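Local coordinates for SusD superfamily protein (Bacteroides vulgatus, PDB 3MYV) that probably binds polysaccharide at the outer membrane, as a SusD-family protein of a gut Bacteroides, at residues Leu269-Tyr272 with Gly277-Thr280; Leu298-Lys303 with Val309-Lys314. One frame throughout, in Å; residues are numbered along the deposited sequence.

Contact 1: Leu269-Tyr272 with Gly277-Thr280; sequences LNWY and GFVT
The six-membered ring of Trp271 and the phenyl ring of Phe278 meet obliquely, their planes 33° apart and their centroids 5.9 Å from each other. The nearest atoms are CE1 of Phe278 and CZ3 of Trp271, 3.6 Å apart, with CE3 of the indole and CZ of the phenyl just behind. At the other end of the indole, CD1 of Trp271 sits over the centre of the Tyr272 ring, 3.6 Å above its plane, while CD1 of Tyr272 lies in the indole plane at its edge. With CG of Trp271 anti to the backbone N (chi1 177°), the benzo part of the indole reaches across to Phe278.

No direct hydrogen bond joins 269-272 to 277-280. Two waters do that work instead: each donates to both the carbonyl O of Leu269 and the carbonyl O of Gly277, at 2.9 Å to each for the first and 2.8 Å to each for the second. The two acceptors, 3.9 Å apart from O to O, are thus bridged twice, and the bridging hydrogens probably offset the repulsion between the two carbonyl oxygens. Within 269-272, OD1 of Asn270 accepts from Tyr272 N at 2.9 Å, an Asx turn across Asn270-Tyr272.

The segment 269-272 follows the short helix 265-268. Strand 277-279 pairs antiparallel with strand 48-50, Phe278 bonding through its backbone to Gln49. Leu269 packs on Met48 of that strand, Phe278 meets Tyr304 edge-to-face, and Thr280 caps the start of helix 281-288.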
loop_
_atom_site.group_PDB
_atom_site.type_symbol
_atom_site.label_atom_id
_atom_site.label_comp_id
_atom_site.label_asym_id
_atom_site.label_seq_id
_atom_site.Cartn_x
_atom_site.Cartn_y
_atom_site.Cartn_z
ATOM N N LEU A 269 -0.781 16.299 2.075
ATOM C CA LEU A 269 0.108 16.492 0.916
ATOM C C LEU A 269 -0.131 17.840 0.219
ATOM O O LEU A 269 0.673 18.284 -0.587
ATOM C CB LEU A 269 -0.065 15.379 -0.117
ATOM C CG LEU A 269 0.578 14.012 0.159
ATOM C CD1 LEU A 269 0.574 13.202 -1.110
ATOM C CD2 LEU A 269 2.004 14.142 0.687
ATOM N N ASN A 270 -1.273 18.438 0.466
ATOM C CA ASN A 270 -1.663 19.637 -0.283
ATOM C C ASN A 270 -0.942 20.886 0.230
ATOM O O ASN A 270 -0.911 21.161 1.432
ATOM C CB ASN A 270 -3.177 19.816 -0.199
ATOM C CG ASN A 270 -3.705 20.744 -1.223
ATOM O OD1 ASN A 270 -3.569 21.972 -1.107
ATOM N ND2 ASN A 270 -4.392 20.183 -2.238
ATOM N N TRP A 271 -0.407 21.659 -0.704
ATOM C CA TRP A 271 0.345 22.870 -0.393
ATOM C C TRP A 271 -0.509 23.839 0.429
ATOM O O TRP A 271 -0.009 24.503 1.343
ATOM C CB TRP A 271 0.793 23.552 -1.696
ATOM C CG TRP A 271 1.516 24.844 -1.505
ATOM C CD1 TRP A 271 0.969 26.086 -1.423
ATOM C CD2 TRP A 271 2.925 25.010 -1.336
ATOM N NE1 TRP A 271 1.942 27.015 -1.209
ATOM C CE2 TRP A 271 3.159 26.386 -1.162
ATOM C CE3 TRP A 271 4.020 24.122 -1.316
ATOM C CZ2 TRP A 271 4.437 26.908 -0.970
ATOM C CZ3 TRP A 271 5.293 24.640 -1.133
ATOM C CH2 TRP A 271 5.491 26.018 -0.961
ATOM N N TYR A 272 -1.794 23.882 0.083
ATOM C CA TYR A 272 -2.767 24.781 0.716
ATOM C C TYR A 272 -3.412 24.207 1.981
ATOM O O TYR A 272 -4.207 24.895 2.635
ATOM C CB TYR A 272 -3.835 25.149 -0.298
ATOM C CG TYR A 272 -3.196 25.805 -1.495
ATOM C CD1 TYR A 272 -2.785 27.131 -1.437
ATOM C CD2 TYR A 272 -2.925 25.068 -2.644
ATOM C CE1 TYR A 272 -2.124 27.733 -2.508
ATOM C CE2 TYR A 272 -2.290 25.649 -3.738
ATOM C CZ TYR A 272 -1.899 26.979 -3.668
ATOM O OH TYR A 272 -1.254 27.531 -4.738
ATOM N N GLY A 277 4.626 17.602 2.849
ATOM C CA GLY A 277 5.614 16.973 1.980
ATOM C C GLY A 277 5.526 17.436 0.543
ATOM O O GLY A 277 4.540 18.042 0.131
ATOM N N PHE A 278 6.600 17.134 -0.186
ATOM C CA PHE A 278 6.780 17.480 -1.596
ATOM C C PHE A 278 7.229 16.246 -2.316
ATOM O O PHE A 278 7.659 15.290 -1.667
ATOM C CB PHE A 278 7.867 18.540 -1.742
ATOM C CG PHE A 278 7.720 19.697 -0.818
ATOM C CD1 PHE A 278 6.487 20.375 -0.721
ATOM C CD2 PHE A 278 8.795 20.158 -0.079
ATOM C CE1 PHE A 278 6.354 21.455 0.103
ATOM C CE2 PHE A 278 8.671 21.255 0.753
ATOM C CZ PHE A 278 7.443 21.910 0.849
ATOM N N VAL A 279 7.136 16.234 -3.655
ATOM C CA VAL A 279 7.999 15.343 -4.402
ATOM C C VAL A 279 9.426 15.875 -4.264
ATOM O O VAL A 279 9.646 17.052 -4.002
ATOM C CB VAL A 279 7.578 15.142 -5.886
ATOM C CG1 VAL A 279 6.111 14.651 -5.941
ATOM C CG2 VAL A 279 7.798 16.413 -6.736
ATOM N N THR A 280 10.392 14.994 -4.441
ATOM C CA THR A 280 11.799 15.388 -4.410
ATOM C C THR A 280 12.183 16.037 -5.754
ATOM O O THR A 280 11.443 15.930 -6.772
ATOM C CB THR A 280 12.681 14.160 -4.193
ATOM O OG1 THR A 280 12.396 13.218 -5.231
ATOM C CG2 THR A 280 12.421 13.527 -2.821
HETATM O O HOH W 1 2.679 20.202 0.207
HETATM O O HOH W 2 2.811 17.053 -1.885
#

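Contact 2: Leu298-Lys303 with Val309-Lys314; sequences LLEENK and VWWLYK
Torsions on both strands set Glu300 against Trp311. CG of Trp311 stands between its backbone N and carbonyl carbon (chi1 63°), which turns the indole back across the neighbouring strand and brings one of its faces over CB of Glu300, a CH-pi contact 3.6 Å from CB to the centroid of the Trp311 five-membered ring. In Glu300, CG lies anti to the carbonyl carbon (chi1 -73°) and reaches CB of Tyr313 at 3.8 Å; a bend at chi2 (-68°) then turns the carboxylate.

Beneath these side chains, 299-303 and 309-312 pair as the antiparallel arms of a beta hairpin. Glu300 and Trp311 form a hydrogen-bonded pair, with N to O distances of 3.0 Å from Glu300 N to Trp311 O and 2.9 Å from Trp311 N to Glu300 O. Asn302 and Val309 make a second such pair, and Tyr313 N extends the ladder to Leu298 O at 2.8 Å. On the face carrying Leu299, Glu301, Trp310 and Leu312, CD2 of Leu299 touches CD1 of Leu312. At the open end of the hairpin, Leu298, just before its strand, and Lys314, just past the other, meet with CD1 of Leu298 against CE of Lys314, whose NZ goes on to Val392 O and a salt bridge with Glu394.

An alanine in place of Trp311 would probably leave CB of Glu300 without its aromatic cover and Asn302 without its water-mediated mate.

One water accepts in the ring plane from Trp311 NE1 (2.9 Å) and also from Asn302 ND2; another accepts from Trp310 NE1 while donating to Glu301 OE1 (2.7 Å). On both faces, then, glutamate methylenes lie beside an indole, over its face at Trp311 and alongside it at Trp310, while water takes up the indole N-H.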
loop_
_atom_site.group_PDB
_atom_site.type_symbol
_atom_site.label_atom_id
_atom_site.label_comp_id
_atom_site.label_asym_id
_atom_site.label_seq_id
_atom_site.Cartn_x
_atom_site.Cartn_y
_atom_site.Cartn_z
ATOM N N LEU A 298 0.384 16.138 -12.676
ATOM C CA LEU A 298 -0.008 16.104 -11.266
ATOM C C LEU A 298 0.956 16.881 -10.359
ATOM O O LEU A 298 0.723 16.972 -9.174
ATOM C CB LEU A 298 -0.107 14.641 -10.768
ATOM C CG LEU A 298 -1.098 13.705 -11.475
ATOM C CD1 LEU A 298 -1.126 12.337 -10.797
ATOM C CD2 LEU A 298 -2.525 14.314 -11.484
ATOM N N LEU A 299 2.042 17.423 -10.895
ATOM C CA LEU A 299 2.972 18.191 -10.075
ATOM C C LEU A 299 2.640 19.658 -10.127
ATOM O O LEU A 299 2.315 20.171 -11.187
ATOM C CB LEU A 299 4.403 17.992 -10.558
ATOM C CG LEU A 299 4.958 16.576 -10.530
ATOM C CD1 LEU A 299 6.442 16.565 -11.006
ATOM C CD2 LEU A 299 4.792 15.967 -9.135
ATOM N N GLU A 300 2.801 20.338 -8.995
ATOM C CA GLU A 300 2.530 21.761 -8.896
ATOM C C GLU A 300 3.738 22.482 -8.331
ATOM O O GLU A 300 4.252 22.111 -7.276
ATOM C CB GLU A 300 1.357 21.991 -7.968
ATOM C CG GLU A 300 0.036 21.595 -8.601
ATOM C CD GLU A 300 -0.366 22.509 -9.750
ATOM O OE1 GLU A 300 0.077 23.684 -9.754
ATOM O OE2 GLU A 300 -1.103 22.034 -10.656
ATOM N N GLU A 301 4.177 23.506 -9.048
ATOM C CA GLU A 301 5.387 24.229 -8.679
ATOM C C GLU A 301 5.073 25.305 -7.636
ATOM O O GLU A 301 4.072 25.999 -7.731
ATOM C CB GLU A 301 6.001 24.898 -9.906
ATOM C CG GLU A 301 7.358 25.495 -9.681
ATOM C CD GLU A 301 7.817 26.411 -10.816
ATOM O OE1 GLU A 301 7.776 25.991 -11.992
ATOM O OE2 GLU A 301 8.233 27.545 -10.520
ATOM N N ASN A 302 5.964 25.471 -6.670
ATOM C CA ASN A 302 5.892 26.612 -5.771
ATOM C C ASN A 302 7.279 26.895 -5.202
ATOM O O ASN A 302 8.288 26.432 -5.766
ATOM C CB ASN A 302 4.841 26.370 -4.679
ATOM C CG ASN A 302 4.150 27.633 -4.259
ATOM O OD1 ASN A 302 4.800 28.598 -3.857
ATOM N ND2 ASN A 302 2.816 27.653 -4.372
ATOM N N LYS A 303 7.337 27.660 -4.109
ATOM C CA LYS A 303 8.590 28.198 -3.606
ATOM C C LYS A 303 8.607 27.958 -2.110
ATOM O O LYS A 303 7.676 28.336 -1.397
ATOM C CB LYS A 303 8.690 29.684 -3.881
ATOM C CG LYS A 303 8.809 30.091 -5.345
ATOM C CD LYS A 303 10.198 29.817 -5.880
ATOM C CE LYS A 303 10.317 30.135 -7.338
ATOM N NZ LYS A 303 11.739 29.971 -7.763
ATOM N N VAL A 309 10.253 24.264 -5.467
ATOM C CA VAL A 309 9.905 22.885 -5.120
ATOM C C VAL A 309 8.631 22.500 -5.861
ATOM O O VAL A 309 7.942 23.356 -6.430
ATOM C CB VAL A 309 9.704 22.659 -3.600
ATOM C CG1 VAL A 309 10.980 23.072 -2.852
ATOM C CG2 VAL A 309 8.447 23.410 -3.073
ATOM N N TRP A 310 8.335 21.208 -5.854
ATOM C CA TRP A 310 7.117 20.708 -6.465
ATOM C C TRP A 310 6.375 19.831 -5.452
ATOM O O TRP A 310 6.974 18.970 -4.781
ATOM C CB TRP A 310 7.426 19.900 -7.719
ATOM C CG TRP A 310 7.975 20.708 -8.863
ATOM C CD1 TRP A 310 7.281 21.218 -9.921
ATOM C CD2 TRP A 310 9.344 21.068 -9.071
ATOM N NE1 TRP A 310 8.126 21.897 -10.762
ATOM C CE2 TRP A 310 9.400 21.813 -10.269
ATOM C CE3 TRP A 310 10.525 20.838 -8.358
ATOM C CZ2 TRP A 310 10.584 22.324 -10.771
ATOM C CZ3 TRP A 310 11.710 21.358 -8.855
ATOM C CH2 TRP A 310 11.730 22.087 -10.056
ATOM N N TRP A 311 5.061 20.046 -5.371
ATOM C CA TRP A 311 4.216 19.230 -4.518
ATOM C C TRP A 311 3.334 18.379 -5.399
ATOM O O TRP A 311 3.186 18.638 -6.589
ATOM C CB TRP A 311 3.405 20.080 -3.516
ATOM C CG TRP A 311 2.406 21.046 -4.038
ATOM C CD1 TRP A 311 2.663 22.321 -4.475
ATOM C CD2 TRP A 311 0.978 20.878 -4.127
ATOM N NE1 TRP A 311 1.493 22.938 -4.837
ATOM C CE2 TRP A 311 0.448 22.074 -4.622
ATOM C CE3 TRP A 311 0.103 19.821 -3.836
ATOM C CZ2 TRP A 311 -0.931 22.245 -4.875
ATOM C CZ3 TRP A 311 -1.242 19.998 -4.050
ATOM C CH2 TRP A 311 -1.754 21.195 -4.569
ATOM N N LEU A 312 2.795 17.326 -4.808
ATOM C CA LEU A 312 2.089 16.312 -5.554
ATOM C C LEU A 312 0.593 16.563 -5.402
ATOM O O LEU A 312 0.030 16.430 -4.321
ATOM C CB LEU A 312 2.398 14.904 -5.055
ATOM C CG LEU A 312 1.694 13.779 -5.826
ATOM C CD1 LEU A 312 2.181 13.737 -7.277
ATOM C CD2 LEU A 312 1.918 12.411 -5.097
ATOM N N TYR A 313 -0.036 16.879 -6.515
ATOM C CA TYR A 313 -1.443 17.120 -6.545
ATOM C C TYR A 313 -2.168 15.934 -7.197
ATOM O O TYR A 313 -2.823 16.027 -8.245
ATOM C CB TYR A 313 -1.692 18.451 -7.238
ATOM C CG TYR A 313 -3.090 18.980 -7.082
ATOM C CD1 TYR A 313 -3.858 18.688 -5.943
ATOM C CD2 TYR A 313 -3.639 19.811 -8.044
ATOM C CE1 TYR A 313 -5.111 19.205 -5.784
ATOM C CE2 TYR A 313 -4.943 20.326 -7.895
ATOM C CZ TYR A 313 -5.656 20.006 -6.770
ATOM O OH TYR A 313 -6.921 20.522 -6.603
ATOM N N LYS A 314 -2.049 14.802 -6.523
ATOM C CA LYS A 314 -2.678 13.573 -6.944
ATOM C C LYS A 314 -4.032 13.364 -6.263
ATOM O O LYS A 314 -4.881 12.672 -6.805
ATOM C CB LYS A 314 -1.725 12.382 -6.724
ATOM C CG LYS A 314 -2.325 11.043 -7.059
ATOM C CD LYS A 314 -1.304 9.918 -7.010
ATOM C CE LYS A 314 -0.710 9.590 -8.339
ATOM N NZ LYS A 314 0.263 8.392 -8.365
HETATM O O HOH W 3 7.466 23.499 -13.082
HETATM O O HOH W 4 0.970 25.667 -5.682
#

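Running from the N terminus, the chain first closes a short loop at contact 1, where 269-272 meets 277-280 with four residues between. It then passes through helix 281-288 and turns back on itself at contact 2, the hairpin of 298-303 and 309-314. The two loops follow in series, neither enclosing the other, yet their centres lie about 6 Å apart and they pack directly. CB of Trp271 rests 3.3 Å from NE1 of Trp311, and CB of Phe278 lies 3.2 Å from the carbonyl O of Trp310. Together they tie the two-stranded sheet of 48-50 and 277-279 to the hairpin, with helix 281-288 packing against Leu299 and Trp310.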